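Local structure of adenine Deaminase (Enterococcus faecalis, 2ICS) at residues N11-I22 with L46-A54; A94-Q105 with L138-F149. The protein is a two-zinc hydrolase of the amidohydrolase type that deacetylates acetyl-(R)-mandelate in vitro, though with very low efficiency, and is seen here with adenine bound. All coordinates share one frame; numbering follows the deposited sequence.

Interaction 1. Residues N11-I22 with L46-A54; sequences NGQTVNGMPVEI and LEPGTYVSA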
loop_
_atom_site.group_PDB
_atom_site.type_symbol
_atom_site.label_atom_id
_atom_site.label_comp_id
_atom_site.label_asym_id
_atom_site.label_seq_id
_atom_site.Cartn_x
_atom_site.Cartn_y
_atom_site.Cartn_z
ATOM N N ASN A 11 16.011 -18.290 -15.197
ATOM C CA ASN A 11 15.870 -17.405 -16.349
ATOM C C ASN A 11 15.156 -16.083 -16.081
ATOM O O ASN A 11 14.659 -15.436 -16.999
ATOM C CB ASN A 11 15.173 -18.155 -17.487
ATOM C CG ASN A 11 15.793 -17.860 -18.835
ATOM O OD1 ASN A 11 17.017 -17.860 -18.975
ATOM N ND2 ASN A 11 14.957 -17.618 -19.837
ATOM N N GLY A 12 15.122 -15.675 -14.822
ATOM C CA GLY A 12 14.473 -14.425 -14.489
ATOM C C GLY A 12 15.374 -13.221 -14.694
ATOM O O GLY A 12 16.577 -13.351 -14.925
ATOM N N GLN A 13 14.781 -12.040 -14.597
ATOM C CA GLN A 13 15.506 -10.793 -14.772
ATOM C C GLN A 13 14.826 -9.736 -13.916
ATOM O O GLN A 13 13.603 -9.697 -13.845
ATOM C CB GLN A 13 15.448 -10.371 -16.236
ATOM C CG GLN A 13 16.158 -9.080 -16.539
ATOM C CD GLN A 13 15.804 -8.539 -17.904
ATOM O OE1 GLN A 13 16.386 -7.556 -18.365
ATOM N NE2 GLN A 13 14.833 -9.168 -18.557
ATOM N N THR A 14 15.609 -8.887 -13.258
ATOM C CA THR A 14 15.019 -7.842 -12.441
ATOM C C THR A 14 14.687 -6.671 -13.352
ATOM O O THR A 14 15.093 -6.645 -14.517
ATOM C CB THR A 14 15.973 -7.354 -11.328
ATOM O OG1 THR A 14 17.067 -6.630 -11.908
ATOM C CG2 THR A 14 16.503 -8.538 -10.530
ATOM N N VAL A 15 13.937 -5.714 -12.816
ATOM C CA VAL A 15 13.530 -4.532 -13.557
ATOM C C VAL A 15 14.751 -3.677 -13.946
ATOM O O VAL A 15 14.663 -2.813 -14.815
ATOM C CB VAL A 15 12.523 -3.699 -12.710
ATOM C CG1 VAL A 15 13.189 -3.213 -11.445
ATOM C CG2 VAL A 15 11.972 -2.541 -13.514
ATOM N N ASN A 16 15.888 -3.926 -13.304
ATOM C CA ASN A 16 17.115 -3.188 -13.605
ATOM C C ASN A 16 17.909 -3.852 -14.738
ATOM O O ASN A 16 18.941 -3.333 -15.158
ATOM C CB ASN A 16 17.998 -3.087 -12.356
ATOM C CG ASN A 16 17.420 -2.159 -11.303
ATOM O OD1 ASN A 16 17.246 -2.542 -10.150
ATOM N ND2 ASN A 16 17.125 -0.930 -11.699
ATOM N N GLY A 17 17.418 -4.993 -15.222
ATOM C CA GLY A 17 18.083 -5.710 -16.300
ATOM C C GLY A 17 19.109 -6.722 -15.812
ATOM O O GLY A 17 19.989 -7.152 -16.561
HETATM N N MSE A 18 18.988 -7.117 -14.553
HETATM C CA MSE A 18 19.915 -8.064 -13.953
HETATM C C MSE A 18 19.394 -9.504 -13.994
HETATM O O MSE A 18 18.261 -9.776 -13.600
HETATM C CB MSE A 18 20.181 -7.644 -12.511
HETATM C CG MSE A 18 21.204 -8.477 -11.779
HETATM SE SE MSE A 18 21.424 -7.842 -9.962
HETATM C CE MSE A 18 22.491 -9.300 -9.267
ATOM N N PRO A 19 20.220 -10.444 -14.489
ATOM C CA PRO A 19 19.815 -11.850 -14.564
ATOM C C PRO A 19 19.643 -12.354 -13.140
ATOM O O PRO A 19 20.482 -12.073 -12.282
ATOM C CB PRO A 19 21.003 -12.523 -15.258
ATOM C CG PRO A 19 21.674 -11.401 -16.002
ATOM C CD PRO A 19 21.576 -10.262 -15.031
ATOM N N VAL A 20 18.572 -13.093 -12.875
ATOM C CA VAL A 20 18.365 -13.590 -11.525
ATOM C C VAL A 20 17.683 -14.952 -11.457
ATOM O O VAL A 20 16.854 -15.293 -12.299
ATOM C CB VAL A 20 17.543 -12.572 -10.691
ATOM C CG1 VAL A 20 16.103 -12.548 -11.165
ATOM C CG2 VAL A 20 17.615 -12.921 -9.228
ATOM N N GLU A 21 18.068 -15.731 -10.449
ATOM C CA GLU A 21 17.499 -17.048 -10.199
ATOM C C GLU A 21 17.321 -17.097 -8.690
ATOM O O GLU A 21 18.189 -16.641 -7.948
ATOM C CB GLU A 21 18.446 -18.165 -10.657
ATOM C CG GLU A 21 18.918 -18.025 -12.103
ATOM C CD GLU A 21 19.336 -19.352 -12.727
ATOM O OE1 GLU A 21 19.919 -20.199 -12.012
ATOM O OE2 GLU A 21 19.091 -19.538 -13.941
ATOM N N ILE A 22 16.194 -17.632 -8.235
ATOM C CA ILE A 22 15.920 -17.700 -6.805
ATOM C C ILE A 22 15.699 -19.131 -6.325
ATOM O O ILE A 22 14.981 -19.904 -6.952
ATOM C CB ILE A 22 14.669 -16.846 -6.433
ATOM C CG1 ILE A 22 14.890 -15.379 -6.813
ATOM C CG2 ILE A 22 14.394 -16.937 -4.942
ATOM C CD1 ILE A 22 14.743 -15.083 -8.286
ATOM N N LEU A 46 11.343 -19.687 -16.513
ATOM C CA LEU A 46 10.669 -18.529 -17.084
ATOM C C LEU A 46 11.064 -18.285 -18.533
ATOM O O LEU A 46 12.137 -18.696 -18.973
ATOM C CB LEU A 46 10.988 -17.284 -16.248
ATOM C CG LEU A 46 10.602 -17.405 -14.772
ATOM C CD1 LEU A 46 11.138 -16.222 -13.995
ATOM C CD2 LEU A 46 9.093 -17.500 -14.651
ATOM N N GLU A 47 10.180 -17.626 -19.275
ATOM C CA GLU A 47 10.446 -17.298 -20.667
ATOM C C GLU A 47 11.407 -16.122 -20.687
ATOM O O GLU A 47 11.350 -15.260 -19.814
ATOM C CB GLU A 47 9.155 -16.893 -21.384
ATOM C CG GLU A 47 8.191 -18.035 -21.645
ATOM C CD GLU A 47 8.833 -19.158 -22.438
ATOM O OE1 GLU A 47 9.428 -18.879 -23.504
ATOM O OE2 GLU A 47 8.742 -20.323 -21.993
ATOM N N PRO A 48 12.306 -16.073 -21.678
ATOM C CA PRO A 48 13.261 -14.966 -21.763
ATOM C C PRO A 48 12.523 -13.633 -21.814
ATOM O O PRO A 48 11.531 -13.497 -22.535
ATOM C CB PRO A 48 14.011 -15.262 -23.061
ATOM C CG PRO A 48 14.008 -16.763 -23.101
ATOM C CD PRO A 48 12.579 -17.082 -22.716
ATOM N N GLY A 49 12.995 -12.659 -21.042
ATOM C CA GLY A 49 12.352 -11.357 -21.029
ATOM C C GLY A 49 11.347 -11.196 -19.902
ATOM O O GLY A 49 10.685 -10.163 -19.790
ATOM N N THR A 50 11.221 -12.220 -19.067
ATOM C CA THR A 50 10.293 -12.165 -17.944
ATOM C C THR A 50 10.978 -11.515 -16.742
ATOM O O THR A 50 12.134 -11.815 -16.431
ATOM C CB THR A 50 9.810 -13.578 -17.539
ATOM O OG1 THR A 50 9.170 -14.210 -18.654
ATOM C CG2 THR A 50 8.822 -13.491 -16.388
ATOM N N TYR A 51 10.264 -10.619 -16.074
ATOM C CA TYR A 51 10.812 -9.933 -14.910
ATOM C C TYR A 51 10.390 -10.613 -13.616
ATOM O O TYR A 51 9.378 -11.321 -13.568
ATOM C CB TYR A 51 10.344 -8.477 -14.886
ATOM C CG TYR A 51 10.816 -7.655 -16.061
ATOM C CD1 TYR A 51 12.130 -7.195 -16.134
ATOM C CD2 TYR A 51 9.949 -7.334 -17.105
ATOM C CE1 TYR A 51 12.569 -6.434 -17.216
ATOM C CE2 TYR A 51 10.378 -6.574 -18.196
ATOM C CZ TYR A 51 11.690 -6.129 -18.244
ATOM O OH TYR A 51 12.122 -5.394 -19.323
ATOM N N VAL A 52 11.181 -10.387 -12.572
ATOM C CA VAL A 52 10.923 -10.944 -11.251
ATOM C C VAL A 52 11.307 -9.900 -10.208
ATOM O O VAL A 52 12.314 -9.201 -10.357
ATOM C CB VAL A 52 11.776 -12.206 -10.974
ATOM C CG1 VAL A 52 11.300 -12.879 -9.696
ATOM C CG2 VAL A 52 11.706 -13.165 -12.147
ATOM N N SER A 53 10.507 -9.792 -9.157
ATOM C CA SER A 53 10.796 -8.849 -8.091
ATOM C C SER A 53 10.290 -9.442 -6.795
ATOM O O SER A 53 9.762 -10.551 -6.776
ATOM C CB SER A 53 10.091 -7.515 -8.335
ATOM O OG SER A 53 8.695 -7.622 -8.100
ATOM N N ALA A 54 10.463 -8.702 -5.707
ATOM C CA ALA A 54 9.970 -9.151 -4.420
ATOM C C ALA A 54 8.455 -9.113 -4.589
ATOM O O ALA A 54 7.954 -8.363 -5.424
ATOM C CB ALA A 54 10.405 -8.191 -3.334
HETATM O O HOH W 1 14.251 -12.921 -18.308
HETATM O O HOH W 2 14.895 -5.004 -19.600
HETATM O O HOH W 3 12.432 -6.342 -10.510
#
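Gln13 and Tyr51 run alongside each other in one direction, their flat ends 28° from parallel. Gln13 NE2 comes to 3.8 Å from Tyr51 CE1, and the two polar ends are joined by a water that donates to Gln13 OE1 and lies 2.8 Å from Tyr51 OH. Gln13 reaches this far because its CG stands anti to the backbone N (chi1 179°) and the chain stays extended beyond it. The tyrosine ring turns its edge to the carbonyl of Thr14, with Tyr51 CD1 3.4 Å from Thr14 O in the ring plane. Behind the pair, Val52 N donates to Gln13 O over 2.8 Å, and Tyr51 CA makes a C-H...O contact with the same oxygen. A second water accepts from Val15 N and donates to Val52 O, linking the two backbones beyond that bond.

At the other end, Asn11 ND2 gives a hydrogen bond of 3.1 Å to Leu46 O, reaching it from above the carbonyl plane, while its amide also crosses Pro48, whose CG is 3.5 Å from ND2. A third water donates to Asn11 O and Thr50 O and accepts from Gly49 N, linking Asn11 to the type II turn Glu47 to Thr50. On the apolar side, Val52 CG2 and Leu46 CD1 each approach Gly12 CA to 3.8 Å, and Val20 and Ile22 pack loosely on Val52. Thr14 closes its own loop by an ST turn, its OG1 accepting from Asn16 N. This is a junction of two sheets: the hairpin of strands 5-13 and 19-25 meets the start of strand 51-61, which runs on into the zinc-binding TIM barrel of an amidohydrolase.

Interaction 2. Residues A94-Q105 with L138-F149; sequences AENIHEFYDLAQ and LVKKAIQELPDF
Phe149 pushes its ring in among Ile97, Phe100, Tyr101 and Ala104 of the facing helix. Its CB lies 3.5 Å from Tyr101 CD1, and its CG comes closer still, 3.3 Å from the same atom. CD1 and CD2 also have Tyr101 CD1 as their neighbour. The edge of Tyr101 thus points at the face of Phe149 in an offset edge-to-face pair, planes at 69°. Further along, Phe149 CE1 rests 3.8 Å from Ala104 CB, and on the other flank CE2 meets Ile97 CG1 at the ring edge. The tip, CZ, stands over the face of Phe100, 3.8 Å from Phe100 CE2, a T-shaped stack with planes at 81°. Phe149 CG lies anti to its own backbone N (chi1 -174°), a setting that sends the ring across to helix 97-105.

Both helices lie on the outside of the TIM barrel, after strands 83-89 and 110-114, and the loop behind helix 136-145 leads into strand 150-152. Val111 of strand 110-114 touches Phe100, Ala104 and Phe149, and places the aromatic cluster between helix and barrel wall. Phe100 also meets the ring of Phe64, and its side chain is about 8 Å from that of the zinc ligand His62.

Leu146 splits its two methyls between two rings: CD1 sits over a face of His98, and CD2 over a face of Tyr101, 3.8 Å from the ring centroid. Gln105 CG lies over the rim of the opposite face of Tyr101. His98 NE2 donates to Glu145 OE1 over 2.8 Å, with ring and carboxylate nearly coplanar, and the oxygen is met on its anti side. At the start of the segment, Ala94 CB packs against Ala142 CB at 4.1 Å, while Glu95 OE2 comes near Leu138 CD1.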
loop_
_atom_site.group_PDB
_atom_site.type_symbol
_atom_site.label_atom_id
_atom_site.label_comp_id
_atom_site.label_asym_id
_atom_site.label_seq_id
_atom_site.Cartn_x
_atom_site.Cartn_y
_atom_site.Cartn_z
ATOM N N ALA A 94 -10.736 -2.071 17.261
ATOM C CA ALA A 94 -10.506 -3.128 18.243
ATOM C C ALA A 94 -11.710 -4.050 18.443
ATOM O O ALA A 94 -11.547 -5.228 18.746
ATOM C CB ALA A 94 -10.107 -2.511 19.579
ATOM N N GLU A 95 -12.915 -3.521 18.265
ATOM C CA GLU A 95 -14.128 -4.305 18.471
ATOM C C GLU A 95 -14.486 -5.307 17.375
ATOM O O GLU A 95 -15.301 -6.204 17.600
ATOM C CB GLU A 95 -15.312 -3.363 18.705
ATOM C CG GLU A 95 -15.208 -2.536 19.986
ATOM C CD GLU A 95 -15.435 -3.361 21.248
ATOM O OE1 GLU A 95 -16.550 -3.907 21.414
ATOM O OE2 GLU A 95 -14.502 -3.463 22.074
ATOM N N ASN A 96 -13.897 -5.168 16.191
ATOM C CA ASN A 96 -14.210 -6.100 15.114
ATOM C C ASN A 96 -13.008 -6.656 14.355
ATOM O O ASN A 96 -13.164 -7.443 13.426
ATOM C CB ASN A 96 -15.204 -5.460 14.135
ATOM C CG ASN A 96 -14.832 -4.026 13.753
ATOM O OD1 ASN A 96 -13.894 -3.435 14.298
ATOM N ND2 ASN A 96 -15.584 -3.459 12.816
ATOM N N ILE A 97 -11.806 -6.280 14.772
ATOM C CA ILE A 97 -10.603 -6.747 14.096
ATOM C C ILE A 97 -10.395 -8.266 14.199
ATOM O O ILE A 97 -9.806 -8.887 13.305
ATOM C CB ILE A 97 -9.361 -6.005 14.634
ATOM C CG1 ILE A 97 -8.157 -6.300 13.740
ATOM C CG2 ILE A 97 -9.099 -6.403 16.085
ATOM C CD1 ILE A 97 -7.027 -5.318 13.908
ATOM N N HIS A 98 -10.882 -8.865 15.283
ATOM C CA HIS A 98 -10.749 -10.306 15.469
ATOM C C HIS A 98 -11.564 -11.075 14.437
ATOM O O HIS A 98 -11.096 -12.068 13.881
ATOM C CB HIS A 98 -11.176 -10.696 16.883
ATOM C CG HIS A 98 -10.077 -10.583 17.893
ATOM N ND1 HIS A 98 -9.072 -11.521 18.004
ATOM C CD2 HIS A 98 -9.803 -9.627 18.812
ATOM C CE1 HIS A 98 -8.226 -11.147 18.947
ATOM N NE2 HIS A 98 -8.646 -10.001 19.453
ATOM N N GLU A 99 -12.780 -10.614 14.175
ATOM C CA GLU A 99 -13.627 -11.270 13.193
ATOM C C GLU A 99 -12.946 -11.169 11.830
ATOM O O GLU A 99 -13.029 -12.083 11.007
ATOM C CB GLU A 99 -14.994 -10.595 13.132
ATOM C CG GLU A 99 -16.027 -11.377 12.349
ATOM C CD GLU A 99 -17.275 -10.570 12.071
ATOM O OE1 GLU A 99 -17.578 -9.655 12.870
ATOM O OE2 GLU A 99 -17.959 -10.856 11.062
ATOM N N PHE A 100 -12.274 -10.044 11.599
ATOM C CA PHE A 100 -11.565 -9.810 10.344
ATOM C C PHE A 100 -10.330 -10.706 10.292
ATOM O O PHE A 100 -10.051 -11.337 9.272
ATOM C CB PHE A 100 -11.175 -8.326 10.243
ATOM C CG PHE A 100 -10.303 -7.986 9.055
ATOM C CD1 PHE A 100 -10.394 -8.705 7.866
ATOM C CD2 PHE A 100 -9.412 -6.917 9.124
ATOM C CE1 PHE A 100 -9.607 -8.364 6.756
ATOM C CE2 PHE A 100 -8.623 -6.566 8.025
ATOM C CZ PHE A 100 -8.719 -7.293 6.835
ATOM N N TYR A 101 -9.609 -10.772 11.405
ATOM C CA TYR A 101 -8.405 -11.590 11.501
ATOM C C TYR A 101 -8.657 -13.060 11.159
ATOM O O TYR A 101 -7.871 -13.676 10.438
ATOM C CB TYR A 101 -7.818 -11.497 12.908
ATOM C CG TYR A 101 -6.621 -12.395 13.136
ATOM C CD1 TYR A 101 -5.399 -12.133 12.521
ATOM C CD2 TYR A 101 -6.715 -13.513 13.963
ATOM C CE1 TYR A 101 -4.295 -12.963 12.726
ATOM C CE2 TYR A 101 -5.618 -14.349 14.173
ATOM C CZ TYR A 101 -4.415 -14.070 13.555
ATOM O OH TYR A 101 -3.332 -14.896 13.767
ATOM N N ASP A 102 -9.746 -13.618 11.680
ATOM C CA ASP A 102 -10.070 -15.017 11.428
ATOM C C ASP A 102 -10.281 -15.301 9.946
ATOM O O ASP A 102 -9.833 -16.327 9.435
ATOM C CB ASP A 102 -11.319 -15.435 12.216
ATOM C CG ASP A 102 -11.110 -15.381 13.719
ATOM O OD1 ASP A 102 -10.027 -15.795 14.191
ATOM O OD2 ASP A 102 -12.038 -14.939 14.431
ATOM N N LEU A 103 -10.975 -14.400 9.258
ATOM C CA LEU A 103 -11.218 -14.575 7.833
ATOM C C LEU A 103 -9.928 -14.372 7.058
ATOM O O LEU A 103 -9.657 -15.078 6.089
ATOM C CB LEU A 103 -12.263 -13.576 7.335
ATOM C CG LEU A 103 -13.710 -13.818 7.763
ATOM C CD1 LEU A 103 -14.587 -12.671 7.292
ATOM C CD2 LEU A 103 -14.194 -15.135 7.183
ATOM N N ALA A 104 -9.133 -13.402 7.499
ATOM C CA ALA A 104 -7.869 -13.070 6.850
ATOM C C ALA A 104 -6.880 -14.231 6.776
ATOM O O ALA A 104 -5.984 -14.231 5.935
ATOM C CB ALA A 104 -7.219 -11.884 7.560
ATOM N N GLN A 105 -7.040 -15.216 7.653
ATOM C CA GLN A 105 -6.137 -16.362 7.672
ATOM C C GLN A 105 -6.367 -17.362 6.545
ATOM O O GLN A 105 -5.430 -18.011 6.089
ATOM C CB GLN A 105 -6.241 -17.089 9.015
ATOM C CG GLN A 105 -5.970 -16.199 10.207
ATOM C CD GLN A 105 -4.776 -15.292 9.982
ATOM O OE1 GLN A 105 -3.663 -15.759 9.726
ATOM N NE2 GLN A 105 -5.004 -13.986 10.065
ATOM N N LEU A 138 -8.541 0.229 24.227
ATOM C CA LEU A 138 -8.997 -0.803 23.308
ATOM C C LEU A 138 -8.005 -1.037 22.176
ATOM O O LEU A 138 -7.835 -2.167 21.719
ATOM C CB LEU A 138 -10.368 -0.441 22.730
ATOM C CG LEU A 138 -11.509 -0.248 23.734
ATOM C CD1 LEU A 138 -12.825 -0.128 22.974
ATOM C CD2 LEU A 138 -11.562 -1.424 24.704
ATOM N N VAL A 139 -7.349 0.027 21.727
ATOM C CA VAL A 139 -6.380 -0.104 20.646
ATOM C C VAL A 139 -5.163 -0.872 21.140
ATOM O O VAL A 139 -4.665 -1.766 20.457
ATOM C CB VAL A 139 -5.940 1.279 20.107
ATOM C CG1 VAL A 139 -4.817 1.111 19.093
ATOM C CG2 VAL A 139 -7.126 1.980 19.451
ATOM N N LYS A 140 -4.693 -0.519 22.333
ATOM C CA LYS A 140 -3.540 -1.177 22.938
ATOM C C LYS A 140 -3.783 -2.678 23.061
ATOM O O LYS A 140 -2.904 -3.488 22.764
ATOM C CB LYS A 140 -3.262 -0.588 24.325
ATOM C CG LYS A 140 -2.253 -1.388 25.141
ATOM C CD LYS A 140 -0.944 -0.641 25.351
ATOM C CE LYS A 140 -1.088 0.449 26.391
ATOM N NZ LYS A 140 0.235 1.041 26.721
ATOM N N LYS A 141 -4.984 -3.042 23.499
ATOM C CA LYS A 141 -5.338 -4.445 23.661
ATOM C C LYS A 141 -5.294 -5.195 22.339
ATOM O O LYS A 141 -4.855 -6.343 22.283
ATOM C CB LYS A 141 -6.730 -4.573 24.289
ATOM C CG LYS A 141 -6.800 -4.037 25.713
ATOM C CD LYS A 141 -8.165 -4.255 26.352
ATOM C CE LYS A 141 -8.202 -3.671 27.761
ATOM N NZ LYS A 141 -9.558 -3.762 28.371
ATOM N N ALA A 142 -5.747 -4.555 21.267
ATOM C CA ALA A 142 -5.730 -5.211 19.966
ATOM C C ALA A 142 -4.285 -5.458 19.539
ATOM O O ALA A 142 -3.941 -6.540 19.069
ATOM C CB ALA A 142 -6.450 -4.356 18.931
ATOM N N ILE A 143 -3.444 -4.446 19.719
ATOM C CA ILE A 143 -2.039 -4.544 19.347
ATOM C C ILE A 143 -1.322 -5.654 20.113
ATOM O O ILE A 143 -0.456 -6.331 19.562
ATOM C CB ILE A 143 -1.324 -3.189 19.568
ATOM C CG1 ILE A 143 -1.884 -2.155 18.587
ATOM C CG2 ILE A 143 0.183 -3.338 19.386
ATOM C CD1 ILE A 143 -1.266 -0.775 18.706
ATOM N N GLN A 144 -1.690 -5.854 21.375
ATOM C CA GLN A 144 -1.065 -6.896 22.186
ATOM C C GLN A 144 -1.702 -8.254 21.912
ATOM O O GLN A 144 -1.094 -9.299 22.156
ATOM C CB GLN A 144 -1.190 -6.555 23.675
ATOM C CG GLN A 144 -0.604 -5.201 24.040
ATOM C CD GLN A 144 -0.797 -4.846 25.506
ATOM O OE1 GLN A 144 -1.536 -5.516 26.228
ATOM N NE2 GLN A 144 -0.134 -3.781 25.949
ATOM N N GLU A 145 -2.925 -8.233 21.393
ATOM C CA GLU A 145 -3.655 -9.458 21.093
ATOM C C GLU A 145 -3.311 -10.088 19.745
ATOM O O GLU A 145 -3.348 -11.311 19.602
ATOM C CB GLU A 145 -5.166 -9.191 21.169
ATOM C CG GLU A 145 -5.701 -9.088 22.594
ATOM C CD GLU A 145 -7.071 -8.432 22.673
ATOM O OE1 GLU A 145 -7.988 -8.855 21.935
ATOM O OE2 GLU A 145 -7.229 -7.493 23.482
ATOM N N LEU A 146 -2.981 -9.261 18.756
ATOM C CA LEU A 146 -2.647 -9.773 17.430
ATOM C C LEU A 146 -1.384 -9.121 16.866
ATOM O O LEU A 146 -1.449 -8.353 15.909
ATOM C CB LEU A 146 -3.822 -9.538 16.475
ATOM C CG LEU A 146 -5.163 -10.168 16.860
ATOM C CD1 LEU A 146 -6.263 -9.614 15.972
ATOM C CD2 LEU A 146 -5.086 -11.683 16.741
ATOM N N PRO A 147 -0.215 -9.421 17.457
ATOM C CA PRO A 147 1.060 -8.856 17.003
ATOM C C PRO A 147 1.423 -9.317 15.591
ATOM O O PRO A 147 2.109 -8.607 14.854
ATOM C CB PRO A 147 2.063 -9.375 18.034
ATOM C CG PRO A 147 1.224 -9.676 19.236
ATOM C CD PRO A 147 -0.013 -10.272 18.639
ATOM N N ASP A 148 0.964 -10.511 15.229
ATOM C CA ASP A 148 1.246 -11.077 13.912
ATOM C C ASP A 148 0.296 -10.545 12.840
ATOM O O ASP A 148 0.367 -10.962 11.683
ATOM C CB ASP A 148 1.120 -12.605 13.948
ATOM C CG ASP A 148 1.947 -13.246 15.053
ATOM O OD1 ASP A 148 3.170 -12.978 15.122
ATOM O OD2 ASP A 148 1.370 -14.028 15.846
ATOM N N PHE A 149 -0.595 -9.634 13.215
ATOM C CA PHE A 149 -1.556 -9.112 12.258
ATOM C C PHE A 149 -1.605 -7.593 12.202
ATOM O O PHE A 149 -1.628 -7.011 11.121
ATOM C CB PHE A 149 -2.947 -9.652 12.579
ATOM C CG PHE A 149 -3.987 -9.290 11.560
ATOM C CD1 PHE A 149 -3.925 -9.810 10.270
ATOM C CD2 PHE A 149 -5.020 -8.418 11.883
ATOM C CE1 PHE A 149 -4.876 -9.467 9.314
ATOM C CE2 PHE A 149 -5.982 -8.066 10.932
ATOM C CZ PHE A 149 -5.907 -8.593 9.644
#

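How the interactions relate
The two contacts share no strand or helix; their centres are 37 Å apart and their nearest atoms about 18 Å. Each is partly buried, but interaction 2 buries rather more surface, 629 against 515 Å². Residues 11-22 with 46-54 join a small sheet to strand 51-61 away from the annotated sites, through backbone groups, side-chain amides, a tyrosine ring and bridging waters, with few apolar contacts. Residues 94-105 with 138-149 pack side chains between outer elements of the barrel, with aromatic stacking beside its wall and a histidine-carboxylate bond nearer the surface. Strand 51-61, entered at interaction 1, and strand 110-114, under interaction 2, belong to the same seven-stranded sheet.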